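PDB 3G85: transcriptional regulator (LacI family) from Clostridium acetobutylicum ATCC 824, which probably binds cis-regulatory DNA and thereby controls transcription, as other regulators of the LacI family do. Local coordinates for residues L34-K37 against L38-N42; V256-I260 against N261-E265; K159-E162 against N163-I166; K147-I150 against E151-K155. All blocks are in the same frame, centred on the assembly; numbering follows the deposited sequence.

Contact 1: residues L34-K37 against L38-N42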
ATOM      1  N   LEU A  34      -7.744  -7.790  11.034  1.00 28.43           N
ATOM      2  CA  LEU A  34      -8.797  -7.464  12.015  1.00 29.26           C
ATOM      3  C   LEU A  34      -9.360  -8.719  12.706  1.00 30.29           C
ATOM      4  O   LEU A  34      -9.455  -8.727  13.929  1.00 31.34           O
ATOM      5  CB  LEU A  34      -9.934  -6.645  11.406  1.00 28.16           C
ATOM      6  CG  LEU A  34      -9.565  -5.237  10.890  1.00 25.75           C
ATOM      7  CD1 LEU A  34     -10.752  -4.737  10.067  1.00 25.37           C
ATOM      8  CD2 LEU A  34      -9.142  -4.238  11.989  1.00 27.32           C
ATOM      9  N   GLN A  35      -9.739  -9.737  11.931  1.00 31.53           N
ATOM     10  CA  GLN A  35     -10.199 -11.028  12.492  1.00 32.47           C
ATOM     11  C   GLN A  35      -9.170 -11.532  13.524  1.00 33.51           C
ATOM     12  O   GLN A  35      -9.518 -11.968  14.629  1.00 33.21           O
ATOM     13  CB  GLN A  35     -10.471 -12.080  11.381  1.00 32.74           C
ATOM     14  CG  GLN A  35     -11.748 -11.807  10.480  1.00 31.87           C
ATOM     15  CD  GLN A  35     -11.869 -12.725   9.219  1.00 34.50           C
ATOM     16  OE1 GLN A  35     -12.981 -13.012   8.735  1.00 34.54           O
ATOM     17  NE2 GLN A  35     -10.730 -13.188   8.701  1.00 34.83           N
ATOM     18  N   SER A  36      -7.892 -11.427  13.173  1.00 33.67           N
ATOM     19  CA  SER A  36      -6.824 -11.995  13.975  1.00 35.54           C
ATOM     20  C   SER A  36      -6.596 -11.264  15.291  1.00 36.65           C
ATOM     21  O   SER A  36      -6.371 -11.887  16.340  1.00 37.11           O
ATOM     22  CB  SER A  36      -5.543 -12.046  13.149  1.00 35.27           C
ATOM     23  OG  SER A  36      -4.444 -12.115  13.995  1.00 38.81           O
ATOM     24  N   LYS A  37      -6.636  -9.937  15.217  1.00 37.27           N
ATOM     25  CA  LYS A  37      -6.525  -9.058  16.372  1.00 38.38           C
ATOM     26  C   LYS A  37      -7.707  -9.255  17.340  1.00 39.43           C
ATOM     27  O   LYS A  37      -7.509  -9.363  18.555  1.00 40.98           O
ATOM     28  CB  LYS A  37      -6.496  -7.602  15.910  1.00 37.24           C
ATOM     29  CG  LYS A  37      -6.395  -6.593  17.035  1.00 37.24           C
ATOM     30  CD  LYS A  37      -5.138  -6.760  17.786  1.00 36.26           C
ATOM     31  CE  LYS A  37      -5.037  -5.675  18.827  1.00 38.41           C
ATOM     32  NZ  LYS A  37      -3.789  -5.883  19.591  1.00 37.54           N
ATOM     33  N   LEU A  38      -8.925  -9.290  16.812  1.00 40.30           N
ATOM     34  CA  LEU A  38     -10.098  -9.472  17.673  1.00 41.63           C
ATOM     35  C   LEU A  38     -10.157 -10.830  18.370  1.00 42.95           C
ATOM     36  O   LEU A  38     -10.556 -10.912  19.553  1.00 42.76           O
ATOM     37  CB  LEU A  38     -11.381  -9.212  16.900  1.00 40.84           C
ATOM     38  CG  LEU A  38     -11.483  -7.708  16.656  1.00 41.52           C
ATOM     39  CD1 LEU A  38     -12.677  -7.434  15.801  1.00 40.08           C
ATOM     40  CD2 LEU A  38     -11.501  -6.914  17.988  1.00 40.16           C
ATOM     41  N   ALA A  39      -9.761 -11.877  17.642  1.00 43.68           N
ATOM     42  CA  ALA A  39      -9.684 -13.232  18.178  1.00 44.70           C
ATOM     43  C   ALA A  39      -8.722 -13.302  19.346  1.00 45.89           C
ATOM     44  O   ALA A  39      -8.945 -14.078  20.279  1.00 46.44           O
ATOM     45  CB  ALA A  39      -9.279 -14.215  17.109  1.00 44.37           C
ATOM     46  N   LYS A  40      -7.659 -12.501  19.305  1.00 46.77           N
ATOM     47  CA  LYS A  40      -6.672 -12.484  20.384  1.00 47.68           C
ATOM     48  C   LYS A  40      -7.169 -11.698  21.590  1.00 47.95           C
ATOM     49  O   LYS A  40      -6.593 -11.787  22.674  1.00 48.08           O
ATOM     50  CB  LYS A  40      -5.353 -11.884  19.914  1.00 47.98           C
ATOM     51  CG  LYS A  40      -4.390 -12.885  19.285  1.00 50.57           C
ATOM     52  CD  LYS A  40      -3.100 -12.189  18.859  1.00 53.85           C
ATOM     53  CE  LYS A  40      -3.299 -11.348  17.589  1.00 55.57           C
ATOM     54  NZ  LYS A  40      -2.063 -10.585  17.212  1.00 57.80           N
ATOM     55  N   GLN A  41      -8.228 -10.920  21.391  1.00 48.04           N
ATOM     56  CA  GLN A  41      -8.746 -10.042  22.442  1.00 48.15           C
ATOM     57  C   GLN A  41     -10.138 -10.475  22.867  1.00 47.29           C
ATOM     58  O   GLN A  41     -10.888  -9.674  23.425  1.00 46.75           O
ATOM     59  CB  GLN A  41      -8.839  -8.596  21.937  1.00 48.31           C
ATOM     60  CG  GLN A  41      -7.537  -7.980  21.556  1.00 48.88           C
ATOM     61  CD  GLN A  41      -7.616  -6.490  21.561  1.00 49.53           C
ATOM     62  OE1 GLN A  41      -8.707  -5.893  21.476  1.00 49.25           O
ATOM     63  NE2 GLN A  41      -6.456  -5.856  21.670  1.00 52.57           N
ATOM     64  N   ASN A  42     -10.479 -11.720  22.549  1.00 46.96           N
ATOM     65  CA  ASN A  42     -11.801 -12.281  22.809  1.00 46.80           C
ATOM     66  C   ASN A  42     -12.964 -11.414  22.279  1.00 46.02           C
ATOM     67  O   ASN A  42     -13.984 -11.215  22.949  1.00 45.21           O
ATOM     68  CB  ASN A  42     -11.960 -12.620  24.307  1.00 47.67           C
ATOM     69  CG  ASN A  42     -13.100 -13.607  24.573  1.00 50.02           C
ATOM     70  OD1 ASN A  42     -13.659 -13.625  25.665  1.00 53.08           O
ATOM     71  ND2 ASN A  42     -13.453 -14.423  23.569  1.00 51.97           N
TER

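Contact 2: residues V256-I260 against N261-E265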
ATOM      1  N   VAL A 256      -7.486   2.447  18.814  1.00 24.42           N
ATOM      2  CA  VAL A 256      -8.882   2.738  19.112  1.00 24.59           C
ATOM      3  C   VAL A 256      -9.239   2.521  20.601  1.00 24.41           C
ATOM      4  O   VAL A 256      -9.811   3.402  21.254  1.00 24.78           O
ATOM      5  CB  VAL A 256      -9.810   1.904  18.202  1.00 25.12           C
ATOM      6  CG1 VAL A 256     -11.202   1.727  18.842  1.00 25.20           C
ATOM      7  CG2 VAL A 256      -9.897   2.605  16.859  1.00 24.98           C
ATOM      8  N   GLU A 257      -8.882   1.357  21.111  1.00 24.76           N
ATOM      9  CA  GLU A 257      -9.114   0.960  22.485  1.00 27.02           C
ATOM     10  C   GLU A 257      -8.460   1.952  23.454  1.00 27.55           C
ATOM     11  O   GLU A 257      -9.093   2.394  24.404  1.00 27.45           O
ATOM     12  CB  GLU A 257      -8.548  -0.441  22.656  1.00 28.62           C
ATOM     13  CG  GLU A 257      -8.453  -0.981  24.060  1.00 34.71           C
ATOM     14  CD  GLU A 257      -8.534  -2.505  24.080  1.00 42.74           C
ATOM     15  OE1 GLU A 257      -8.225  -3.162  23.045  1.00 47.05           O
ATOM     16  OE2 GLU A 257      -8.933  -3.042  25.140  1.00 48.37           O
ATOM     17  N   LYS A 258      -7.215   2.338  23.174  1.00 26.34           N
ATOM     18  CA  LYS A 258      -6.494   3.248  24.058  1.00 27.04           C
ATOM     19  C   LYS A 258      -7.062   4.675  23.987  1.00 27.05           C
ATOM     20  O   LYS A 258      -6.999   5.453  24.983  1.00 26.37           O
ATOM     21  CB  LYS A 258      -5.014   3.173  23.727  1.00 27.45           C
ATOM     22  CG  LYS A 258      -4.423   1.810  24.113  1.00 29.60           C
ATOM     23  CD  LYS A 258      -3.000   1.618  23.603  1.00 34.86           C
ATOM     24  CE  LYS A 258      -2.471   0.195  23.857  1.00 33.08           C
ATOM     25  NZ  LYS A 258      -2.480  -0.150  25.327  1.00 37.97           N
ATOM     26  N   LEU A 259      -7.587   5.042  22.815  1.00 26.40           N
ATOM     27  CA  LEU A 259      -8.253   6.336  22.648  1.00 27.63           C
ATOM     28  C   LEU A 259      -9.601   6.390  23.394  1.00 29.01           C
ATOM     29  O   LEU A 259      -9.894   7.359  24.110  1.00 29.27           O
ATOM     30  CB  LEU A 259      -8.399   6.699  21.167  1.00 26.16           C
ATOM     31  CG  LEU A 259      -7.089   7.177  20.501  1.00 26.76           C
ATOM     32  CD1 LEU A 259      -7.225   7.023  18.961  1.00 29.21           C
ATOM     33  CD2 LEU A 259      -6.719   8.597  20.897  1.00 27.29           C
ATOM     34  N   ILE A 260     -10.407   5.344  23.242  1.00 30.34           N
ATOM     35  CA  ILE A 260     -11.709   5.266  23.925  1.00 31.22           C
ATOM     36  C   ILE A 260     -11.523   5.273  25.445  1.00 31.63           C
ATOM     37  O   ILE A 260     -12.240   5.975  26.163  1.00 31.97           O
ATOM     38  CB  ILE A 260     -12.510   3.972  23.562  1.00 31.53           C
ATOM     39  CG1 ILE A 260     -12.846   3.869  22.066  1.00 33.08           C
ATOM     40  CG2 ILE A 260     -13.791   3.891  24.401  1.00 31.58           C
ATOM     41  CD1 ILE A 260     -13.428   5.062  21.484  1.00 36.84           C
ATOM     42  N   ASN A 261     -10.574   4.478  25.920  1.00 31.51           N
ATOM     43  CA  ASN A 261     -10.234   4.429  27.343  1.00 32.58           C
ATOM     44  C   ASN A 261      -9.504   5.695  27.835  1.00 31.85           C
ATOM     45  O   ASN A 261      -9.203   5.784  29.008  1.00 31.30           O
ATOM     46  CB  ASN A 261      -9.379   3.191  27.652  1.00 33.45           C
ATOM     47  CG  ASN A 261      -9.333   2.854  29.163  1.00 39.69           C
ATOM     48  OD1 ASN A 261     -10.371   2.830  29.845  1.00 43.46           O
ATOM     49  ND2 ASN A 261      -8.123   2.586  29.682  1.00 42.68           N
ATOM     50  N   ARG A 262      -9.175   6.615  26.933  1.00 31.29           N
ATOM     51  CA  ARG A 262      -8.426   7.845  27.262  1.00 32.34           C
ATOM     52  C   ARG A 262      -7.011   7.662  27.844  1.00 31.36           C
ATOM     53  O   ARG A 262      -6.497   8.540  28.561  1.00 31.77           O
ATOM     54  CB  ARG A 262      -9.260   8.743  28.195  1.00 33.58           C
ATOM     55  CG  ARG A 262     -10.659   9.105  27.653  1.00 38.26           C
ATOM     56  CD  ARG A 262     -10.591  10.279  26.690  1.00 45.64           C
ATOM     57  NE  ARG A 262     -11.905  10.894  26.468  1.00 53.36           N
ATOM     58  CZ  ARG A 262     -12.802  10.490  25.558  1.00 55.60           C
ATOM     59  NH1 ARG A 262     -12.551   9.451  24.766  1.00 56.43           N
ATOM     60  NH2 ARG A 262     -13.963  11.129  25.442  1.00 56.29           N
ATOM     61  N   ASP A 263      -6.374   6.533  27.570  1.00 30.08           N
ATOM     62  CA  ASP A 263      -4.957   6.399  27.894  1.00 29.04           C
ATOM     63  C   ASP A 263      -4.122   7.343  27.004  1.00 27.75           C
ATOM     64  O   ASP A 263      -3.161   7.975  27.462  1.00 26.20           O
ATOM     65  CB  ASP A 263      -4.474   4.966  27.684  1.00 29.36           C
ATOM     66  CG  ASP A 263      -5.287   3.956  28.466  1.00 34.86           C
ATOM     67  OD1 ASP A 263      -5.587   4.233  29.635  1.00 36.71           O
ATOM     68  OD2 ASP A 263      -5.630   2.885  27.910  1.00 39.65           O
ATOM     69  N   ILE A 264      -4.455   7.374  25.713  1.00 26.53           N
ATOM     70  CA  ILE A 264      -3.676   8.152  24.774  1.00 25.81           C
ATOM     71  C   ILE A 264      -4.511   9.266  24.149  1.00 25.07           C
ATOM     72  O   ILE A 264      -5.730   9.270  24.248  1.00 24.35           O
ATOM     73  CB  ILE A 264      -2.987   7.267  23.679  1.00 26.03           C
ATOM     74  CG1 ILE A 264      -4.033   6.618  22.756  1.00 27.12           C
ATOM     75  CG2 ILE A 264      -2.034   6.214  24.325  1.00 26.06           C
ATOM     76  CD1 ILE A 264      -3.367   5.881  21.532  1.00 27.74           C
ATOM     77  N   GLU A 265      -3.824  10.147  23.446  1.00 23.33           N
ATOM     78  CA  GLU A 265      -4.382  11.336  22.892  1.00 24.42           C
ATOM     79  C   GLU A 265      -3.991  11.465  21.411  1.00 23.74           C
ATOM     80  O   GLU A 265      -3.065  10.792  20.900  1.00 23.07           O
ATOM     81  CB  GLU A 265      -3.878  12.534  23.749  1.00 24.78           C
ATOM     82  CG  GLU A 265      -4.333  13.899  23.398  1.00 29.40           C
ATOM     83  CD  GLU A 265      -5.861  14.020  23.292  1.00 31.93           C
ATOM     84  OE1 GLU A 265      -6.493  14.444  24.272  1.00 32.27           O
ATOM     85  OE2 GLU A 265      -6.415  13.690  22.226  1.00 31.45           O
TER

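Contact 3: residues K159-E162 against N163-I166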
ATOM      1  N   LYS A 159      20.519   4.612 -13.654  1.00 35.22           N
ATOM      2  CA  LYS A 159      19.781   5.515 -14.550  1.00 36.90           C
ATOM      3  C   LYS A 159      18.319   5.077 -14.652  1.00 35.66           C
ATOM      4  O   LYS A 159      18.054   3.914 -14.850  1.00 35.72           O
ATOM      5  CB  LYS A 159      20.406   5.533 -15.961  1.00 37.00           C
ATOM      6  CG  LYS A 159      19.766   6.565 -16.914  1.00 40.86           C
ATOM      7  CD  LYS A 159      20.312   6.480 -18.366  1.00 40.38           C
ATOM      8  CE  LYS A 159      19.607   7.518 -19.282  1.00 43.16           C
ATOM      9  NZ  LYS A 159      19.777   7.247 -20.770  1.00 45.87           N
ATOM     10  N   ILE A 160      17.384   6.005 -14.494  1.00 35.40           N
ATOM     11  CA  ILE A 160      16.001   5.743 -14.866  1.00 36.61           C
ATOM     12  C   ILE A 160      15.561   6.789 -15.855  1.00 37.55           C
ATOM     13  O   ILE A 160      15.097   7.868 -15.460  1.00 38.56           O
ATOM     14  CB  ILE A 160      14.960   5.787 -13.696  1.00 36.56           C
ATOM     15  CG1 ILE A 160      15.540   5.307 -12.371  1.00 37.12           C
ATOM     16  CG2 ILE A 160      13.673   5.022 -14.088  1.00 35.24           C
ATOM     17  CD1 ILE A 160      15.764   3.830 -12.357  1.00 39.46           C
ATOM     18  N   SER A 161      15.665   6.441 -17.133  1.00 38.10           N
ATOM     19  CA  SER A 161      15.158   7.270 -18.221  1.00 38.53           C
ATOM     20  C   SER A 161      13.649   7.446 -18.080  1.00 39.15           C
ATOM     21  O   SER A 161      12.933   6.497 -17.748  1.00 38.36           O
ATOM     22  CB  SER A 161      15.514   6.628 -19.560  1.00 38.49           C
ATOM     23  OG  SER A 161      16.866   6.154 -19.536  1.00 39.57           O
ATOM     24  N   GLU A 162      13.179   8.674 -18.325  1.00 39.37           N
ATOM     25  CA  GLU A 162      11.769   9.053 -18.126  1.00 39.39           C
ATOM     26  C   GLU A 162      10.821   8.215 -18.963  1.00 38.28           C
ATOM     27  O   GLU A 162       9.678   7.976 -18.583  1.00 37.53           O
ATOM     28  CB  GLU A 162      11.582  10.522 -18.481  1.00 40.54           C
ATOM     29  CG  GLU A 162      10.291  11.129 -17.967  1.00 44.20           C
ATOM     30  CD  GLU A 162      10.135  12.570 -18.417  1.00 49.95           C
ATOM     31  OE1 GLU A 162      11.164  13.182 -18.835  1.00 52.21           O
ATOM     32  OE2 GLU A 162       8.990  13.080 -18.365  1.00 51.71           O
ATOM     33  N   ASN A 163      11.301   7.765 -20.115  1.00 36.55           N
ATOM     34  CA  ASN A 163      10.481   6.941 -20.964  1.00 36.33           C
ATOM     35  C   ASN A 163      10.482   5.491 -20.502  1.00 35.49           C
ATOM     36  O   ASN A 163       9.766   4.653 -21.058  1.00 35.49           O
ATOM     37  CB  ASN A 163      10.945   7.023 -22.413  1.00 36.03           C
ATOM     38  CG  ASN A 163      12.257   6.326 -22.619  1.00 37.58           C
ATOM     39  OD1 ASN A 163      13.242   6.645 -21.958  1.00 36.77           O
ATOM     40  ND2 ASN A 163      12.279   5.361 -23.527  1.00 38.99           N
ATOM     41  N   HIS A 164      11.280   5.179 -19.485  1.00 35.04           N
ATOM     42  CA  HIS A 164      11.219   3.828 -18.902  1.00 33.92           C
ATOM     43  C   HIS A 164      10.380   3.762 -17.660  1.00 32.04           C
ATOM     44  O   HIS A 164      10.493   2.829 -16.908  1.00 30.96           O
ATOM     45  CB  HIS A 164      12.602   3.260 -18.617  1.00 33.89           C
ATOM     46  CG  HIS A 164      13.396   3.005 -19.851  1.00 37.18           C
ATOM     47  ND1 HIS A 164      14.742   2.710 -19.820  1.00 36.70           N
ATOM     48  CD2 HIS A 164      13.033   3.007 -21.157  1.00 38.83           C
ATOM     49  CE1 HIS A 164      15.174   2.530 -21.057  1.00 40.49           C
ATOM     50  NE2 HIS A 164      14.157   2.704 -21.885  1.00 41.43           N
ATOM     51  N   ILE A 165       9.582   4.797 -17.446  1.00 31.86           N
ATOM     52  CA  ILE A 165       8.520   4.787 -16.480  1.00 30.53           C
ATOM     53  C   ILE A 165       7.235   4.633 -17.297  1.00 30.18           C
ATOM     54  O   ILE A 165       6.930   5.453 -18.183  1.00 30.08           O
ATOM     55  CB  ILE A 165       8.535   6.074 -15.626  1.00 30.94           C
ATOM     56  CG1 ILE A 165       9.818   6.123 -14.781  1.00 30.05           C
ATOM     57  CG2 ILE A 165       7.338   6.110 -14.726  1.00 30.28           C
ATOM     58  CD1 ILE A 165      10.194   7.505 -14.312  1.00 31.89           C
ATOM     59  N   ILE A 166       6.521   3.541 -17.044  1.00 27.56           N
ATOM     60  CA  ILE A 166       5.371   3.157 -17.856  1.00 27.54           C
ATOM     61  C   ILE A 166       4.150   3.118 -16.945  1.00 27.40           C
ATOM     62  O   ILE A 166       4.170   2.404 -15.920  1.00 26.71           O
ATOM     63  CB  ILE A 166       5.599   1.749 -18.487  1.00 27.30           C
ATOM     64  CG1 ILE A 166       6.872   1.747 -19.348  1.00 27.16           C
ATOM     65  CG2 ILE A 166       4.400   1.274 -19.272  1.00 27.45           C
ATOM     66  CD1 ILE A 166       7.315   0.369 -19.820  1.00 27.32           C
TER
HETATM   67  O   HOH W   1      16.223   3.533 -17.578  1.00 33.46           O

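Contact 4: residues K147-I150 against E151-K155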
ATOM      1  N   LYS A 147       9.086   8.055  -5.248  1.00 26.81           N
ATOM      2  CA  LYS A 147      10.156   9.024  -5.011  1.00 28.84           C
ATOM      3  C   LYS A 147      11.317   8.349  -4.306  1.00 28.18           C
ATOM      4  O   LYS A 147      12.476   8.553  -4.683  1.00 28.76           O
ATOM      5  CB  LYS A 147       9.668  10.208  -4.170  1.00 28.26           C
ATOM      6  CG  LYS A 147       8.563  11.062  -4.816  1.00 32.42           C
ATOM      7  CD  LYS A 147       8.292  12.303  -3.952  1.00 32.88           C
ATOM      8  CE  LYS A 147       7.398  13.300  -4.675  1.00 39.67           C
ATOM      9  NZ  LYS A 147       6.474  13.862  -3.640  1.00 43.47           N
ATOM     10  N   GLY A 148      11.010   7.510  -3.311  1.00 27.23           N
ATOM     11  CA  GLY A 148      12.049   6.744  -2.620  1.00 26.71           C
ATOM     12  C   GLY A 148      12.871   5.886  -3.584  1.00 26.08           C
ATOM     13  O   GLY A 148      14.107   5.832  -3.475  1.00 25.07           O
ATOM     14  N   PHE A 149      12.201   5.217  -4.517  1.00 24.95           N
ATOM     15  CA  PHE A 149      12.888   4.395  -5.509  1.00 25.24           C
ATOM     16  C   PHE A 149      13.727   5.254  -6.478  1.00 26.01           C
ATOM     17  O   PHE A 149      14.911   4.999  -6.673  1.00 26.05           O
ATOM     18  CB  PHE A 149      11.906   3.519  -6.323  1.00 24.23           C
ATOM     19  CG  PHE A 149      12.595   2.622  -7.316  1.00 25.10           C
ATOM     20  CD1 PHE A 149      13.257   1.488  -6.877  1.00 23.60           C
ATOM     21  CD2 PHE A 149      12.609   2.930  -8.694  1.00 24.63           C
ATOM     22  CE1 PHE A 149      13.903   0.633  -7.766  1.00 24.55           C
ATOM     23  CE2 PHE A 149      13.290   2.097  -9.614  1.00 25.64           C
ATOM     24  CZ  PHE A 149      13.952   0.960  -9.158  1.00 25.26           C
ATOM     25  N   ILE A 150      13.082   6.245  -7.079  1.00 27.18           N
ATOM     26  CA  ILE A 150      13.671   7.082  -8.126  1.00 29.54           C
ATOM     27  C   ILE A 150      14.882   7.883  -7.607  1.00 29.63           C
ATOM     28  O   ILE A 150      15.963   7.825  -8.200  1.00 30.37           O
ATOM     29  CB  ILE A 150      12.590   8.031  -8.737  1.00 29.56           C
ATOM     30  CG1 ILE A 150      11.481   7.231  -9.432  1.00 31.54           C
ATOM     31  CG2 ILE A 150      13.196   9.049  -9.712  1.00 30.64           C
ATOM     32  CD1 ILE A 150      12.005   6.148 -10.309  1.00 35.41           C
ATOM     33  N   GLU A 151      14.685   8.602  -6.506  1.00 30.40           N
ATOM     34  CA  GLU A 151      15.750   9.378  -5.860  1.00 31.07           C
ATOM     35  C   GLU A 151      16.917   8.517  -5.399  1.00 30.71           C
ATOM     36  O   GLU A 151      18.078   8.922  -5.510  1.00 30.36           O
ATOM     37  CB  GLU A 151      15.209  10.218  -4.704  1.00 30.94           C
ATOM     38  CG  GLU A 151      14.266  11.359  -5.174  1.00 32.77           C
ATOM     39  CD  GLU A 151      13.631  12.193  -4.060  1.00 33.64           C
ATOM     40  OE1 GLU A 151      14.084  12.162  -2.890  1.00 36.09           O
ATOM     41  OE2 GLU A 151      12.652  12.924  -4.381  1.00 40.20           O
ATOM     42  N   THR A 152      16.615   7.328  -4.872  1.00 29.54           N
ATOM     43  CA  THR A 152      17.650   6.427  -4.425  1.00 28.86           C
ATOM     44  C   THR A 152      18.421   5.880  -5.613  1.00 29.42           C
ATOM     45  O   THR A 152      19.637   5.647  -5.524  1.00 29.68           O
ATOM     46  CB  THR A 152      17.084   5.303  -3.506  1.00 28.36           C
ATOM     47  OG1 THR A 152      16.389   5.908  -2.389  1.00 28.02           O
ATOM     48  CG2 THR A 152      18.192   4.395  -2.997  1.00 27.54           C
ATOM     49  N   CYS A 153      17.733   5.678  -6.730  1.00 29.51           N
ATOM     50  CA  CYS A 153      18.425   5.212  -7.925  1.00 30.60           C
ATOM     51  C   CYS A 153      19.422   6.281  -8.378  1.00 31.40           C
ATOM     52  O   CYS A 153      20.573   5.956  -8.649  1.00 31.55           O
ATOM     53  CB  CYS A 153      17.455   4.889  -9.051  1.00 30.37           C
ATOM     54  SG  CYS A 153      16.670   3.280  -8.844  1.00 31.50           S
ATOM     55  N   HIS A 154      18.961   7.527  -8.465  1.00 33.67           N
ATOM     56  CA  HIS A 154      19.826   8.667  -8.838  1.00 35.87           C
ATOM     57  C   HIS A 154      21.059   8.771  -7.924  1.00 36.24           C
ATOM     58  O   HIS A 154      22.165   8.996  -8.411  1.00 36.88           O
ATOM     59  CB  HIS A 154      19.052   9.985  -8.808  1.00 36.08           C
ATOM     60  CG  HIS A 154      17.904  10.053  -9.783  1.00 40.06           C
ATOM     61  ND1 HIS A 154      16.926  11.028  -9.712  1.00 43.44           N
ATOM     62  CD2 HIS A 154      17.577   9.268 -10.842  1.00 41.46           C
ATOM     63  CE1 HIS A 154      16.055  10.847 -10.695  1.00 44.27           C
ATOM     64  NE2 HIS A 154      16.422   9.779 -11.387  1.00 43.76           N
ATOM     65  N   LYS A 155      20.871   8.606  -6.609  1.00 36.11           N
ATOM     66  CA  LYS A 155      21.976   8.644  -5.648  1.00 36.13           C
ATOM     67  C   LYS A 155      22.969   7.518  -5.816  1.00 35.99           C
ATOM     68  O   LYS A 155      24.135   7.663  -5.434  1.00 36.11           O
ATOM     69  CB  LYS A 155      21.448   8.663  -4.222  1.00 36.26           C
ATOM     70  CG  LYS A 155      20.777   9.965  -3.939  1.00 39.07           C
ATOM     71  CD  LYS A 155      20.083  10.022  -2.613  1.00 42.15           C
ATOM     72  CE  LYS A 155      19.279  11.309  -2.592  1.00 46.60           C
ATOM     73  NZ  LYS A 155      18.914  11.748  -1.218  1.00 49.09           N
TER

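Contact 1: residues L34-K37 against L38-N42
K40 runs back along helix 27-40 to S36, while K37 runs forward to Q41, in the last turn of the helix, where the backbone bonding loses its regularity. L38 N still bonds straight to L34 O at 3.0 Å, and A39 N to Q35 O at the same length. K40 N is shared: its longer bond goes to S36 O at 3.3 Å, while K37 O takes a weak second one at 3.2 Å, 126° at the hydrogen. One N-H thus serves two carbonyls as the helix tightens toward its end, and Q41 N, bonded to L38 O, closes the final turn. The K40 chain kinks at chi3 (-75°), which brings CE to within 3.4 Å of S36 O and beside the hydroxyl of S36.

With CG anti to the backbone N (179°) and a bend at chi2, the K37 chain crosses the side chain of Q41, and NZ is satisfied outside the turn by a hydrogen bond to S254 OG of helix 245-260. Q41 packs CG against K37 O at 3.3 Å. L34 and L38 suit the buried side, where both rest on I253 and on V47 of strand 46-52; L38 also lays CG 3.5 Å from L34 O.

The hydrogen bond to S254 OG thus accounts for the K37 ammonium, whereas K40 is exposed; their like charges, with NZ atoms 5.5 Å apart, may disfavour each other slightly.

Contact 2: residues V256-I260 against N261-E265
L259 and I264 make the dense part of this helix end. CD2 of L259 lies 3.8 Å from CG1 of I264, the two side chains crossing at a slant, and I264 also sets CG1 against K258 CB at 3.7 Å. I264 has CG1 in the crowded position between backbone N and carbonyl carbon (chi1 67°), which aims the branch back at the helix; a beta-branched aliphatic suits a place beside L259 and the K258 methylene. Beside this apolar patch K258 O receives I264 N at 3.3 Å and, weakly, D263 N at 2.9 Å.

R262 turns the chain. Its positive phi, with R262 N bonded to L259 O at 3.0 Å and D263 N reaching K258 O, makes a Schellman motif that stops helix 245-260. N261 N still closes a regular turn on E257 O.

The solvent side is looser and polar. R262 folds its chain back until NH1 gives L259 O a weak bond of 3.4 Å, with that oxygen lying in the guanidinium plane. N261 ND2 gives a nearly straight bond, 3.1 Å, to the syn side of D263 OD2. K258 NZ remains 5.1 Å from D263 OD2, without contact.

Carbonyls of the last turn, which would lack their usual i+4 donors, are met instead by N-H groups of the turn and, weakly, by the R262 side chain; the negative end of the helix dipole probably favours the nearby arginine.

Contact 3: residues K159-E162 against N163-I166
S161 lays its CB over one face of the H164 imidazole, 4.3 Å from the ring centroid and offset toward the rim, a CH-pi contact. The ring reaches this place because H164 carries CG anti to the carbonyl carbon, beside its own backbone N (chi1 -66°). From another direction N163 approaches: its CG stands between backbone N and carbonyl carbon (71°), which brings OD1 to 3.3 Å from the same S161 CB. A small residue fits here, since one methylene has to meet both a ring face and an amide oxygen.

The backbone beneath is a short 3-10 turn, its first bend having type I angles. H164 N bonds to S161 O at 2.7 Å, and I165 N follows with a weak bond to E162 O. E162 and N163 occupy the two central positions of the first bend, polar residues well suited to an exposed turn.

I160 and I165 meet on the other flank, their chains about at right angles, CG2 of I160 touching CG1 of I165 at 4.1 Å. I165 continues onto L134 of strand 131-134, and I160 onto helix 140-155, which suits two branched aliphatics where the loop comes down on the fold.

A water joins the parts near the ring. It accepts from S161 N at 3.0 Å, gives K159 O a weak bond, and is hydrogen-bonded to H164 ND1 at 2.8 Å. With carbon over its face, this water at ND1 and packing on L185 and P189, the imidazole is probably restricted in its rotation although the turn lies at the surface.

Contact 4: residues K147-I150 against E151-K155
I150 and H154, one turn apart on helix 140-155, lie side by side and point the same way, with CG2 of I150 3.5 Å from CE1 of H154. The carbonyl oxygen of I150 sits over a face of that imidazole, 3.3 Å above its plane, while accepting H154 N. E151 flanks I150: its CB is 3.2 Å from K147 O, and its extended chain brings OE2 to 4.0 Å from K147 CB, while OE1 is hydrogen-bonded to Y112 OH. A carboxylate suits this half-exposed place, where stem carbons pack and the head meets a tyrosine.

C153 belongs to the buried side. Its SG stands over the F149 ring, 3.8 Å from the centroid and 19° off the normal, a sulfur-aromatic contact; F149 places the ring there with CG anti to its backbone N (-178°). The same ring stacks on F193. T152 OG1 is modelled 2.5 Å from G148 O, a doubtfully short length; the same oxygen also accepts T152 N.

With K147, H154 and K155 exposed and F149, T152 and C153 buried, this is an amphipathic helix that connects strands 131-134 and 165-167 in a beta-alpha-beta crossover of the periplasmic binding protein-like fold.

In the fold
Each contact is local, closing no more than a turn, and none nests within or crosses another. From the N terminus, contact 1 ends helix 27-40 before strand 46-52, in the lobe built on the all-parallel sheet. Contact 4 lies on helix 140-155 of the other lobe, and contact 3 follows in the loop that leads into strand 165-167. These two touch: I160 CD1 packs on C153 SG at 3.7 Å, tying loop to helix. Contact 2 comes last, ending helix 245-260 ahead of strand 269-272, back in the first lobe. There the side chains of Q41 and E257 meet, joining contacts 1 and 2, whereas contacts 1 and 3 have centres about 44 Å apart.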